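Local coordinates for protein glutathione transferase gst1-6 (Anopheles dirus, PDB 1V2A) that probably catalyses the conjugation of glutathione to electrophilic, often halogenated compounds, as a homodimeric Delta class glutathione transferase, at residues His149-Val152 and Ala153-Cys156; Trp180-Arg183 and Val184-Glu187; Leu103-Arg106 and Ile107-Ile111; Pro83-Pro86 and Lys87-Ser90. All blocks are in the same frame, centred on the assembly; numbering follows the deposited sequence.

Contact 1: residues His149-Val152 and Ala153-Cys156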
ATOM      1  N   HIS B 149      -0.971   6.274  21.019  1.00 26.75           N
ATOM      2  CA  HIS B 149      -0.542   4.980  21.532  1.00 27.15           C
ATOM      3  C   HIS B 149      -0.114   4.096  20.357  1.00 26.28           C
ATOM      4  O   HIS B 149      -0.430   4.381  19.206  1.00 26.20           O
ATOM      5  CB  HIS B 149      -1.667   4.291  22.328  1.00 23.85           C
ATOM      6  CG  HIS B 149      -2.800   3.805  21.481  1.00 22.69           C
ATOM      7  ND1 HIS B 149      -3.845   4.617  21.096  1.00 25.47           N
ATOM      8  CD2 HIS B 149      -3.017   2.607  20.888  1.00 23.16           C
ATOM      9  CE1 HIS B 149      -4.654   3.942  20.297  1.00 22.93           C
ATOM     10  NE2 HIS B 149      -4.173   2.720  20.154  1.00 23.18           N
ATOM     11  N   LEU B 150       0.599   3.019  20.664  1.00 26.30           N
ATOM     12  CA  LEU B 150       1.080   2.091  19.649  1.00 26.77           C
ATOM     13  C   LEU B 150      -0.053   1.450  18.844  1.00 27.30           C
ATOM     14  O   LEU B 150      -1.100   1.105  19.386  1.00 26.10           O
ATOM     15  CB  LEU B 150       1.906   0.990  20.315  1.00 26.15           C
ATOM     16  CG  LEU B 150       2.636  -0.012  19.423  1.00 27.55           C
ATOM     17  CD1 LEU B 150       4.086   0.433  19.238  1.00 26.99           C
ATOM     18  CD2 LEU B 150       2.591  -1.389  20.075  1.00 27.42           C
ATOM     19  N   THR B 151       0.173   1.291  17.545  1.00 26.94           N
ATOM     20  CA  THR B 151      -0.795   0.665  16.654  1.00 25.31           C
ATOM     21  C   THR B 151       0.004  -0.165  15.654  1.00 25.70           C
ATOM     22  O   THR B 151       1.233  -0.210  15.722  1.00 27.33           O
ATOM     23  CB  THR B 151      -1.641   1.717  15.881  1.00 25.53           C
ATOM     24  OG1 THR B 151      -0.801   2.484  15.008  1.00 23.65           O
ATOM     25  CG2 THR B 151      -2.339   2.656  16.849  1.00 26.80           C
ATOM     26  N   VAL B 152      -0.683  -0.826  14.734  1.00 25.99           N
ATOM     27  CA  VAL B 152      -0.001  -1.624  13.728  1.00 25.48           C
ATOM     28  C   VAL B 152       0.876  -0.748  12.843  1.00 25.66           C
ATOM     29  O   VAL B 152       1.745  -1.247  12.124  1.00 24.58           O
ATOM     30  CB  VAL B 152      -1.008  -2.363  12.845  1.00 25.91           C
ATOM     31  CG1 VAL B 152      -1.737  -3.403  13.672  1.00 27.70           C
ATOM     32  CG2 VAL B 152      -1.997  -1.383  12.271  1.00 22.61           C
ATOM     33  N   ALA B 153       0.638   0.560  12.890  1.00 24.77           N
ATOM     34  CA  ALA B 153       1.406   1.505  12.094  1.00 23.39           C
ATOM     35  C   ALA B 153       2.833   1.545  12.596  1.00 24.01           C
ATOM     36  O   ALA B 153       3.784   1.503  11.819  1.00 26.39           O
ATOM     37  CB  ALA B 153       0.794   2.884  12.188  1.00 23.53           C
ATOM     38  N   ASP B 154       2.970   1.627  13.912  1.00 24.95           N
ATOM     39  CA  ASP B 154       4.268   1.689  14.551  1.00 24.58           C
ATOM     40  C   ASP B 154       5.091   0.449  14.252  1.00 26.02           C
ATOM     41  O   ASP B 154       6.273   0.549  13.934  1.00 27.41           O
ATOM     42  CB  ASP B 154       4.080   1.842  16.054  1.00 25.32           C
ATOM     43  CG  ASP B 154       3.424   3.150  16.420  1.00 24.77           C
ATOM     44  OD1 ASP B 154       4.106   4.189  16.334  1.00 25.58           O
ATOM     45  OD2 ASP B 154       2.228   3.142  16.786  1.00 25.02           O
ATOM     46  N   ILE B 155       4.465  -0.722  14.354  1.00 25.37           N
ATOM     47  CA  ILE B 155       5.162  -1.973  14.092  1.00 25.41           C
ATOM     48  C   ILE B 155       5.713  -2.077  12.668  1.00 26.31           C
ATOM     49  O   ILE B 155       6.859  -2.496  12.483  1.00 28.55           O
ATOM     50  CB  ILE B 155       4.253  -3.185  14.364  1.00 24.96           C
ATOM     51  CG1 ILE B 155       3.926  -3.259  15.863  1.00 25.24           C
ATOM     52  CG2 ILE B 155       4.932  -4.460  13.884  1.00 21.36           C
ATOM     53  CD1 ILE B 155       3.066  -4.440  16.257  1.00 25.86           C
ATOM     54  N   CYS B 156       4.905  -1.709  11.674  1.00 25.57           N
ATOM     55  CA  CYS B 156       5.337  -1.765  10.269  1.00 27.26           C
ATOM     56  C   CYS B 156       6.420  -0.731   9.950  1.00 23.90           C
ATOM     57  O   CYS B 156       7.381  -1.029   9.239  1.00 26.00           O
ATOM     58  CB  CYS B 156       4.157  -1.533   9.312  1.00 24.80           C
ATOM     59  SG  CYS B 156       2.821  -2.757   9.393  1.00 27.08           S
TER
HETATM   60  O   HOH W   1      -0.080   4.582  16.284  1.00 25.32           O
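Asp154 and Thr151 hold each other across the first turn of a helix, a capping box of the kind that opens helix 152-162. From CB outward the Asp154 side chain changes partners atom by atom. CB lies against the Leu150 methyl, 3.5 Å from Leu150 CD1, the two side chains crossing at a slant. CG stays close to the same methyl. Asp154 OD2 then turns to the backbone and accepts from Thr151 N at 2.9 Å, using the anti lone pair, with an N-H...O angle of 147°. The torsion that makes this possible leaves Asp154 CG beside its own backbone N, anti to the carbonyl carbon (chi1 -65°), so the carboxylate reaches back toward the start of the helix. The other carboxylate oxygen, OD1, accepts from Ala145 N and Trp180 NE1, so both oxygens are engaged in this buried place.

Thr151 acts as N-cap with its own hydroxyl: Thr151 OG1 accepts from Ala153 N at 3.2 Å. Its rotamer puts OG1 between backbone N and carbonyl carbon (chi1 64°), facing the first turn. A water joins the pieces, accepting from Thr151 OG1 at 2.6 Å and donating to Asp154 OD2 and to His149 O. Further on, Cys156 N meets Val152 O in a regular helical bond of 3.2 Å.

Capping boxes at this helix start are a familiar feature of the glutathione transferase C-terminal domain. Val152 packs on helix 64-75 and on Val92 of helix 86-115, while Ile155 leans on helix 13-22, so the helix start is wedged among three others.

Contact 2: residues Trp180-Arg183 and Val184-Glu187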
ATOM      1  N   TRP B 180      11.273   8.068  18.910  1.00 35.04           N
ATOM      2  CA  TRP B 180      10.171   7.177  18.569  1.00 33.38           C
ATOM      3  C   TRP B 180      10.622   5.722  18.481  1.00 34.11           C
ATOM      4  O   TRP B 180       9.888   4.819  18.885  1.00 33.48           O
ATOM      5  CB  TRP B 180       9.554   7.616  17.233  1.00 32.22           C
ATOM      6  CG  TRP B 180       8.620   6.618  16.621  1.00 28.99           C
ATOM      7  CD1 TRP B 180       7.368   6.297  17.048  1.00 28.97           C
ATOM      8  CD2 TRP B 180       8.877   5.801  15.474  1.00 29.38           C
ATOM      9  NE1 TRP B 180       6.825   5.331  16.237  1.00 28.83           N
ATOM     10  CE2 TRP B 180       7.730   5.007  15.262  1.00 29.29           C
ATOM     11  CE3 TRP B 180       9.966   5.663  14.602  1.00 29.19           C
ATOM     12  CZ2 TRP B 180       7.637   4.085  14.211  1.00 29.55           C
ATOM     13  CZ3 TRP B 180       9.874   4.746  13.557  1.00 27.94           C
ATOM     14  CH2 TRP B 180       8.716   3.970  13.373  1.00 29.06           C
ATOM     15  N   LEU B 181      11.821   5.492  17.948  1.00 35.09           N
ATOM     16  CA  LEU B 181      12.350   4.133  17.829  1.00 35.52           C
ATOM     17  C   LEU B 181      12.449   3.445  19.192  1.00 36.24           C
ATOM     18  O   LEU B 181      11.976   2.322  19.376  1.00 35.29           O
ATOM     19  CB  LEU B 181      13.743   4.134  17.190  1.00 35.41           C
ATOM     20  CG  LEU B 181      13.960   4.072  15.670  1.00 37.80           C
ATOM     21  CD1 LEU B 181      12.718   3.543  14.981  1.00 36.99           C
ATOM     22  CD2 LEU B 181      14.340   5.435  15.138  1.00 38.19           C
ATOM     23  N   GLU B 182      13.076   4.127  20.145  1.00 37.47           N
ATOM     24  CA  GLU B 182      13.251   3.582  21.487  1.00 38.25           C
ATOM     25  C   GLU B 182      11.895   3.264  22.122  1.00 37.57           C
ATOM     26  O   GLU B 182      11.719   2.210  22.739  1.00 33.04           O
ATOM     27  CB  GLU B 182      14.017   4.583  22.355  1.00 41.28           C
ATOM     28  CG  GLU B 182      15.088   5.371  21.602  1.00 47.20           C
ATOM     29  CD  GLU B 182      16.287   4.532  21.179  1.00 51.46           C
ATOM     30  OE1 GLU B 182      16.094   3.412  20.644  1.00 53.31           O
ATOM     31  OE2 GLU B 182      17.430   5.005  21.373  1.00 53.22           O
ATOM     32  N   ARG B 183      10.941   4.183  21.962  1.00 36.12           N
ATOM     33  CA  ARG B 183       9.599   4.017  22.512  1.00 34.50           C
ATOM     34  C   ARG B 183       8.940   2.727  22.038  1.00 34.92           C
ATOM     35  O   ARG B 183       8.462   1.926  22.842  1.00 35.63           O
ATOM     36  CB  ARG B 183       8.701   5.200  22.111  1.00 34.85           C
ATOM     37  CG  ARG B 183       8.537   6.276  23.171  1.00 34.59           C
ATOM     38  CD  ARG B 183       7.314   7.156  22.909  1.00 34.97           C
ATOM     39  NE  ARG B 183       7.476   7.989  21.724  1.00 36.98           N
ATOM     40  CZ  ARG B 183       8.309   9.021  21.649  1.00 36.67           C
ATOM     41  NH1 ARG B 183       9.051   9.352  22.693  1.00 36.68           N
ATOM     42  NH2 ARG B 183       8.407   9.714  20.525  1.00 40.14           N
ATOM     43  N   VAL B 184       8.914   2.532  20.724  1.00 35.10           N
ATOM     44  CA  VAL B 184       8.284   1.354  20.142  1.00 33.31           C
ATOM     45  C   VAL B 184       8.953   0.046  20.522  1.00 32.74           C
ATOM     46  O   VAL B 184       8.288  -0.903  20.934  1.00 33.25           O
ATOM     47  CB  VAL B 184       8.234   1.465  18.608  1.00 31.19           C
ATOM     48  CG1 VAL B 184       7.690   0.180  18.005  1.00 31.03           C
ATOM     49  CG2 VAL B 184       7.368   2.643  18.220  1.00 30.96           C
ATOM     50  N   ARG B 185      10.269  -0.006  20.385  1.00 33.39           N
ATOM     51  CA  ARG B 185      10.999  -1.227  20.709  1.00 34.27           C
ATOM     52  C   ARG B 185      10.881  -1.562  22.198  1.00 35.40           C
ATOM     53  O   ARG B 185      10.832  -2.735  22.579  1.00 33.49           O
ATOM     54  CB  ARG B 185      12.452  -1.064  20.278  1.00 34.74           C
ATOM     55  CG  ARG B 185      12.531  -0.484  18.877  1.00 35.16           C
ATOM     56  CD  ARG B 185      13.827  -0.779  18.169  1.00 34.17           C
ATOM     57  NE  ARG B 185      14.697   0.378  18.078  1.00 32.66           N
ATOM     58  CZ  ARG B 185      15.534   0.589  17.074  1.00 29.98           C
ATOM     59  NH1 ARG B 185      15.601  -0.284  16.083  1.00 27.97           N
ATOM     60  NH2 ARG B 185      16.295   1.675  17.061  1.00 31.31           N
ATOM     61  N   ALA B 186      10.813  -0.531  23.035  1.00 35.48           N
ATOM     62  CA  ALA B 186      10.676  -0.735  24.470  1.00 35.68           C
ATOM     63  C   ALA B 186       9.313  -1.352  24.740  1.00 35.63           C
ATOM     64  O   ALA B 186       9.055  -1.848  25.831  1.00 35.30           O
ATOM     65  CB  ALA B 186      10.807   0.586  25.215  1.00 34.84           C
ATOM     66  N   GLU B 187       8.438  -1.327  23.740  1.00 36.44           N
ATOM     67  CA  GLU B 187       7.107  -1.893  23.905  1.00 34.98           C
ATOM     68  C   GLU B 187       6.933  -3.217  23.163  1.00 35.49           C
ATOM     69  O   GLU B 187       5.882  -3.854  23.254  1.00 37.57           O
ATOM     70  CB  GLU B 187       6.046  -0.875  23.476  1.00 35.77           C
ATOM     71  CG  GLU B 187       6.167   0.452  24.223  1.00 35.06           C
ATOM     72  CD  GLU B 187       4.957   1.347  24.056  1.00 35.75           C
ATOM     73  OE1 GLU B 187       5.034   2.529  24.457  1.00 34.86           O
ATOM     74  OE2 GLU B 187       3.925   0.870  23.537  1.00 36.46           O
TER
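Val184 lays one methyl over the indole of Trp180, one helical turn back. Trp180 CG stands anti to the backbone N (chi1 167°), which sends the ring along the same direction as the valine. Val184 CG2 rests 3.3 Å above the ring plane, displaced toward the rim, and its nearest ring atom is Trp180 NE1 at 3.4 Å. The torsion of Val184 places CG1 anti to its own N and leaves CG2 on the indole side. With NE1 bonded to Asp154, the methyl covers a ring already fixed at its edge.

Both residues belong to helix 175-185 of the all-helical C-terminal domain of the glutathione transferase fold, and the i to i+4 spacing of an alpha-helix is what brings them together. Two of its backbone bonds run nearly straight: Val184 N reaches Trp180 O at 3.1 Å, and Arg185 N reaches Leu181 O at an N-H...O angle of 174°.

On another side of the helix Arg185 repeats the same spacing with Leu181. The two side chains run alongside each other, and one face of the guanidinium lies over Leu181 CG, with Arg185 NH2 3.5 Å from Leu181 CB. A bend at chi3 turns the group back over the leucine. Glu182 approaches the guanidinium near its plane, but Glu182 OE1 and Arg185 NH2 are 4.0 Å apart, a long salt bridge whose carboxylate and guanidinium planes differ by 48°. Arg183 bends at chi3 and carries its NE to Ala143 O, whereas the extended chain of Glu187 delivers OE1 to Tyr144 OH.

Contact 3: residues Leu103-Arg106 and Ile107-Ile111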
ATOM      1  N   LEU B 103       7.753   5.644   2.178  1.00 25.71           N
ATOM      2  CA  LEU B 103       9.003   5.419   2.899  1.00 23.01           C
ATOM      3  C   LEU B 103       9.760   4.156   2.545  1.00 23.00           C
ATOM      4  O   LEU B 103      10.921   4.224   2.163  1.00 23.25           O
ATOM      5  CB  LEU B 103       8.750   5.457   4.409  1.00 23.69           C
ATOM      6  CG  LEU B 103       9.967   5.385   5.346  1.00 24.47           C
ATOM      7  CD1 LEU B 103      11.101   6.262   4.840  1.00 23.85           C
ATOM      8  CD2 LEU B 103       9.547   5.831   6.732  1.00 25.13           C
ATOM      9  N   TYR B 104       9.120   2.999   2.671  1.00 23.50           N
ATOM     10  CA  TYR B 104       9.811   1.757   2.371  1.00 21.01           C
ATOM     11  C   TYR B 104      10.128   1.609   0.886  1.00 21.62           C
ATOM     12  O   TYR B 104      11.129   0.981   0.509  1.00 21.59           O
ATOM     13  CB  TYR B 104       9.000   0.551   2.860  1.00 21.16           C
ATOM     14  CG  TYR B 104       9.817  -0.722   2.854  1.00 20.98           C
ATOM     15  CD1 TYR B 104      10.983  -0.825   3.621  1.00 20.84           C
ATOM     16  CD2 TYR B 104       9.480  -1.788   2.020  1.00 21.08           C
ATOM     17  CE1 TYR B 104      11.803  -1.952   3.552  1.00 20.88           C
ATOM     18  CE2 TYR B 104      10.293  -2.931   1.943  1.00 23.39           C
ATOM     19  CZ  TYR B 104      11.451  -3.000   2.711  1.00 21.01           C
ATOM     20  OH  TYR B 104      12.255  -4.106   2.631  1.00 24.94           O
ATOM     21  N   LYS B 105       9.281   2.191   0.044  1.00 24.05           N
ATOM     22  CA  LYS B 105       9.473   2.127  -1.402  1.00 26.25           C
ATOM     23  C   LYS B 105      10.761   2.824  -1.799  1.00 26.16           C
ATOM     24  O   LYS B 105      11.516   2.340  -2.645  1.00 26.26           O
ATOM     25  CB  LYS B 105       8.297   2.795  -2.123  1.00 27.30           C
ATOM     26  CG  LYS B 105       8.537   3.156  -3.599  1.00 31.13           C
ATOM     27  CD  LYS B 105       8.521   1.946  -4.549  1.00 35.54           C
ATOM     28  CE  LYS B 105       9.739   1.044  -4.363  1.00 39.19           C
ATOM     29  NZ  LYS B 105       9.781  -0.128  -5.287  1.00 40.06           N
ATOM     30  N   ARG B 106      10.998   3.974  -1.186  1.00 25.69           N
ATOM     31  CA  ARG B 106      12.184   4.756  -1.477  1.00 27.30           C
ATOM     32  C   ARG B 106      13.431   4.189  -0.804  1.00 28.10           C
ATOM     33  O   ARG B 106      14.544   4.460  -1.242  1.00 27.73           O
ATOM     34  CB  ARG B 106      11.944   6.215  -1.072  1.00 28.31           C
ATOM     35  CG  ARG B 106      10.856   6.879  -1.923  1.00 29.06           C
ATOM     36  CD  ARG B 106      10.501   8.261  -1.420  1.00 31.71           C
ATOM     37  NE  ARG B 106       9.317   8.788  -2.093  1.00 34.27           N
ATOM     38  CZ  ARG B 106       8.786   9.987  -1.851  1.00 36.57           C
ATOM     39  NH1 ARG B 106       9.339  10.791  -0.949  1.00 34.68           N
ATOM     40  NH2 ARG B 106       7.698  10.384  -2.502  1.00 33.39           N
ATOM     41  N   ILE B 107      13.245   3.393   0.249  1.00 28.07           N
ATOM     42  CA  ILE B 107      14.383   2.791   0.942  1.00 27.85           C
ATOM     43  C   ILE B 107      14.885   1.602   0.138  1.00 25.84           C
ATOM     44  O   ILE B 107      16.041   1.537  -0.244  1.00 23.86           O
ATOM     45  CB  ILE B 107      14.013   2.248   2.349  1.00 27.99           C
ATOM     46  CG1 ILE B 107      13.519   3.370   3.253  1.00 28.48           C
ATOM     47  CG2 ILE B 107      15.219   1.552   2.958  1.00 27.77           C
ATOM     48  CD1 ILE B 107      14.360   4.619   3.184  1.00 34.85           C
ATOM     49  N   ILE B 108      13.983   0.655  -0.087  1.00 28.11           N
ATOM     50  CA  ILE B 108      14.263  -0.564  -0.821  1.00 27.71           C
ATOM     51  C   ILE B 108      14.727  -0.275  -2.249  1.00 27.95           C
ATOM     52  O   ILE B 108      15.478  -1.058  -2.827  1.00 23.73           O
ATOM     53  CB  ILE B 108      13.001  -1.475  -0.819  1.00 31.46           C
ATOM     54  CG1 ILE B 108      13.317  -2.799  -0.125  1.00 31.50           C
ATOM     55  CG2 ILE B 108      12.480  -1.680  -2.235  1.00 31.77           C
ATOM     56  CD1 ILE B 108      14.337  -3.629  -0.832  1.00 33.69           C
ATOM     57  N   ASP B 109      14.268   0.836  -2.825  1.00 26.66           N
ATOM     58  CA  ASP B 109      14.701   1.199  -4.171  1.00 28.37           C
ATOM     59  C   ASP B 109      16.210   1.415  -4.084  1.00 28.21           C
ATOM     60  O   ASP B 109      16.975   0.838  -4.851  1.00 29.88           O
ATOM     61  CB  ASP B 109      14.020   2.485  -4.652  1.00 27.57           C
ATOM     62  CG  ASP B 109      12.658   2.231  -5.294  1.00 29.75           C
ATOM     63  OD1 ASP B 109      12.279   1.052  -5.462  1.00 30.94           O
ATOM     64  OD2 ASP B 109      11.971   3.218  -5.641  1.00 27.37           O
ATOM     65  N   VAL B 110      16.632   2.231  -3.121  1.00 27.50           N
ATOM     66  CA  VAL B 110      18.049   2.504  -2.924  1.00 25.32           C
ATOM     67  C   VAL B 110      18.822   1.206  -2.665  1.00 25.45           C
ATOM     68  O   VAL B 110      19.855   0.955  -3.282  1.00 26.31           O
ATOM     69  CB  VAL B 110      18.281   3.456  -1.735  1.00 24.10           C
ATOM     70  CG1 VAL B 110      19.756   3.780  -1.622  1.00 25.48           C
ATOM     71  CG2 VAL B 110      17.491   4.738  -1.917  1.00 22.75           C
ATOM     72  N   ILE B 111      18.322   0.374  -1.759  1.00 25.84           N
ATOM     73  CA  ILE B 111      19.017  -0.871  -1.455  1.00 24.56           C
ATOM     74  C   ILE B 111      19.187  -1.743  -2.697  1.00 26.04           C
ATOM     75  O   ILE B 111      20.258  -2.324  -2.909  1.00 28.38           O
ATOM     76  CB  ILE B 111      18.286  -1.692  -0.362  1.00 22.82           C
ATOM     77  CG1 ILE B 111      18.248  -0.902   0.950  1.00 22.80           C
ATOM     78  CG2 ILE B 111      18.993  -3.029  -0.164  1.00 19.74           C
ATOM     79  CD1 ILE B 111      17.551  -1.609   2.092  1.00 23.47           C
TER
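Within the alpha-helix 86-115 of the glutathione transferase C-terminal domain, Ile108 N donates to Tyr104 O at 2.9 Å with an N-H...O angle of 166°, while Ile107 N divides itself weakly between Leu103 O and Tyr104 O. Side chains four residues apart meet along different faces of the helix. On the buried face Leu103 and Ile107 lie side by side, Leu103 CD1 4.0 Å from Ile107 CD1, both also packed on helix 122-141.

Tyr104 faces the active-site cleft: its side chain is about 5 Å from the bound glutathione sulfonic acid and touches Pro10 and Pro11. With CG anti to the backbone N (chi1 -167°), the ring swings along the helix until Ile108 lies over one of its faces, Ile108 CB being 4.1 Å above the plane and offset to the rim. Ile108 thus backs a tyrosine beside the ligand.

Near the subunit interface, where Lys105 packs on Lys105 of the second subunit, Lys105 bends at chi2 and chi3 and its NZ is paired with Asp109 in a salt bridge whose exact length is uncertain. The side chain of Ile108 comes nearest the tyrosine side chain at the phenol end, with Ile108 CG1 3.2 Å from Tyr104 OH.

Contact 4: residues Pro83-Pro86 and Lys87-Ser90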
ATOM      1  N   PRO B  83      -7.521   0.723  16.238  1.00 31.71           N
ATOM      2  CA  PRO B  83      -8.753   1.391  16.660  1.00 32.53           C
ATOM      3  C   PRO B  83      -9.911   1.374  15.653  1.00 35.48           C
ATOM      4  O   PRO B  83      -9.723   1.573  14.452  1.00 33.89           O
ATOM      5  CB  PRO B  83      -8.278   2.806  16.972  1.00 32.77           C
ATOM      6  CG  PRO B  83      -6.904   2.575  17.499  1.00 31.29           C
ATOM      7  CD  PRO B  83      -6.346   1.565  16.528  1.00 31.37           C
ATOM      8  N   LYS B  84     -11.114   1.155  16.175  1.00 36.08           N
ATOM      9  CA  LYS B  84     -12.323   1.101  15.367  1.00 38.03           C
ATOM     10  C   LYS B  84     -12.865   2.470  14.965  1.00 38.53           C
ATOM     11  O   LYS B  84     -13.573   2.587  13.961  1.00 39.21           O
ATOM     12  CB  LYS B  84     -13.403   0.322  16.118  1.00 39.57           C
ATOM     13  CG  LYS B  84     -13.077  -1.151  16.249  1.00 41.81           C
ATOM     14  CD  LYS B  84     -14.131  -1.887  17.046  1.00 42.12           C
ATOM     15  CE  LYS B  84     -14.003  -3.375  16.829  1.00 42.42           C
ATOM     16  NZ  LYS B  84     -14.116  -3.697  15.380  1.00 41.81           N
ATOM     17  N   ASP B  85     -12.545   3.503  15.742  1.00 37.83           N
ATOM     18  CA  ASP B  85     -13.021   4.843  15.420  1.00 38.38           C
ATOM     19  C   ASP B  85     -12.437   5.323  14.097  1.00 38.58           C
ATOM     20  O   ASP B  85     -11.239   5.571  13.990  1.00 36.23           O
ATOM     21  CB  ASP B  85     -12.660   5.832  16.518  1.00 38.75           C
ATOM     22  CG  ASP B  85     -12.717   7.260  16.034  1.00 40.63           C
ATOM     23  OD1 ASP B  85     -13.716   7.625  15.382  1.00 42.85           O
ATOM     24  OD2 ASP B  85     -11.765   8.023  16.297  1.00 44.17           O
ATOM     25  N   PRO B  86     -13.289   5.467  13.069  1.00 39.75           N
ATOM     26  CA  PRO B  86     -12.886   5.913  11.731  1.00 38.63           C
ATOM     27  C   PRO B  86     -12.015   7.160  11.722  1.00 36.46           C
ATOM     28  O   PRO B  86     -11.237   7.365  10.798  1.00 36.44           O
ATOM     29  CB  PRO B  86     -14.224   6.129  11.025  1.00 40.64           C
ATOM     30  CG  PRO B  86     -15.096   5.094  11.662  1.00 41.31           C
ATOM     31  CD  PRO B  86     -14.746   5.251  13.125  1.00 39.37           C
ATOM     32  N   LYS B  87     -12.150   7.991  12.748  1.00 34.98           N
ATOM     33  CA  LYS B  87     -11.364   9.218  12.847  1.00 36.20           C
ATOM     34  C   LYS B  87      -9.907   8.878  13.163  1.00 36.37           C
ATOM     35  O   LYS B  87      -8.986   9.588  12.754  1.00 35.07           O
ATOM     36  CB  LYS B  87     -11.930  10.112  13.952  1.00 38.89           C
ATOM     37  CG  LYS B  87     -13.361  10.588  13.717  1.00 42.05           C
ATOM     38  CD  LYS B  87     -13.404  11.809  12.806  1.00 44.27           C
ATOM     39  CE  LYS B  87     -14.835  12.251  12.505  1.00 44.77           C
ATOM     40  NZ  LYS B  87     -15.546  11.332  11.560  1.00 45.72           N
ATOM     41  N   VAL B  88      -9.708   7.792  13.904  1.00 35.56           N
ATOM     42  CA  VAL B  88      -8.367   7.351  14.271  1.00 33.19           C
ATOM     43  C   VAL B  88      -7.821   6.393  13.223  1.00 31.16           C
ATOM     44  O   VAL B  88      -6.695   6.549  12.750  1.00 28.68           O
ATOM     45  CB  VAL B  88      -8.359   6.626  15.634  1.00 34.22           C
ATOM     46  CG1 VAL B  88      -6.946   6.167  15.968  1.00 32.50           C
ATOM     47  CG2 VAL B  88      -8.891   7.551  16.720  1.00 34.51           C
ATOM     48  N   ARG B  89      -8.638   5.409  12.864  1.00 29.73           N
ATOM     49  CA  ARG B  89      -8.264   4.401  11.880  1.00 28.52           C
ATOM     50  C   ARG B  89      -7.826   4.971  10.535  1.00 25.47           C
ATOM     51  O   ARG B  89      -7.054   4.336   9.820  1.00 27.23           O
ATOM     52  CB  ARG B  89      -9.419   3.416  11.670  1.00 28.66           C
ATOM     53  CG  ARG B  89      -9.073   2.290  10.714  1.00 29.82           C
ATOM     54  CD  ARG B  89     -10.048   1.133  10.799  1.00 32.02           C
ATOM     55  NE  ARG B  89      -9.938   0.421  12.067  1.00 33.48           N
ATOM     56  CZ  ARG B  89     -10.593  -0.700  12.355  1.00 34.67           C
ATOM     57  NH1 ARG B  89     -11.407  -1.240  11.463  1.00 33.14           N
ATOM     58  NH2 ARG B  89     -10.428  -1.285  13.532  1.00 32.87           N
ATOM     59  N   SER B  90      -8.309   6.160  10.183  1.00 26.55           N
ATOM     60  CA  SER B  90      -7.921   6.764   8.914  1.00 27.27           C
ATOM     61  C   SER B  90      -6.447   7.143   8.948  1.00 25.52           C
ATOM     62  O   SER B  90      -5.754   7.030   7.940  1.00 27.34           O
ATOM     63  CB  SER B  90      -8.782   7.999   8.584  1.00 23.82           C
ATOM     64  OG  SER B  90      -8.658   9.022   9.555  1.00 28.27           O
TER
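Asp85 O is gripped by two backbone donors at once, Val88 N at 2.7 Å and Arg89 N at 2.8 Å. The second is the straighter, with an N-H...O angle of 170°, while Val88 N comes in from above the carbonyl plane. This sharing marks the first turn of helix 86-115, and the side chain of Asp85 completes it as N-cap: Asp85 OD1 accepts from Lys87 N at 3.1 Å, the donor standing well above the carboxylate plane. Asp85 CG is anti to the backbone N (chi1 161°), which brings the carboxylate beside the carbonyl carbon and near the amide of Lys87. Pro86 follows as the first helical residue, a place where its missing N-H costs nothing.

Ahead of the cap, the chain is tied down by Arg89. From CB toward the start, the arginine reaches back, bends at chi3, and gives Arg89 NE to Pro83 O at 2.7 Å, with the oxygen 30° out of the guanidinium plane. One guanidinium face covers Lys84 CA, and NH2 is bonded to Tyr82 O. Pro83 also meets Val88 nearly at right angles, Pro83 CB and Val88 CG1 being 3.8 Å apart.

The same turn forms part of the dimer interface: Ser90 OG bonds His59 NE2 of the second subunit, Lys87 NZ bonds Tyr70 OH of that subunit, and Arg89 packs on Arg89 of the second subunit. The Asp85 carboxylate would probably be stabilised in its charged form by the Lys87 amide and the helix start, and the guanidinium binds the incoming loop to the helix through main-chain oxygens.

In the fold
Along the chain the order is contact 4, contact 3, contact 1, contact 2. Contacts 4 and 3 share helix 86-115, one at its start and one well along it, their centres about 28 Å apart; both touch the second subunit, and contact 3 also nears the ligand, so one helix serves dimer interface and cleft alike. Contacts 1 and 2 lie on successive helices, 152-162 and 175-185, with centres about 10 Å apart, and pack together where Leu150 CD1 is 3.8 Å from Val184 CG1. Contact 1 also packs on contact 4, His149 against Pro83. Two helix starts, one helix interior and one helix end are thereby placed in and at the entry to the helical domain.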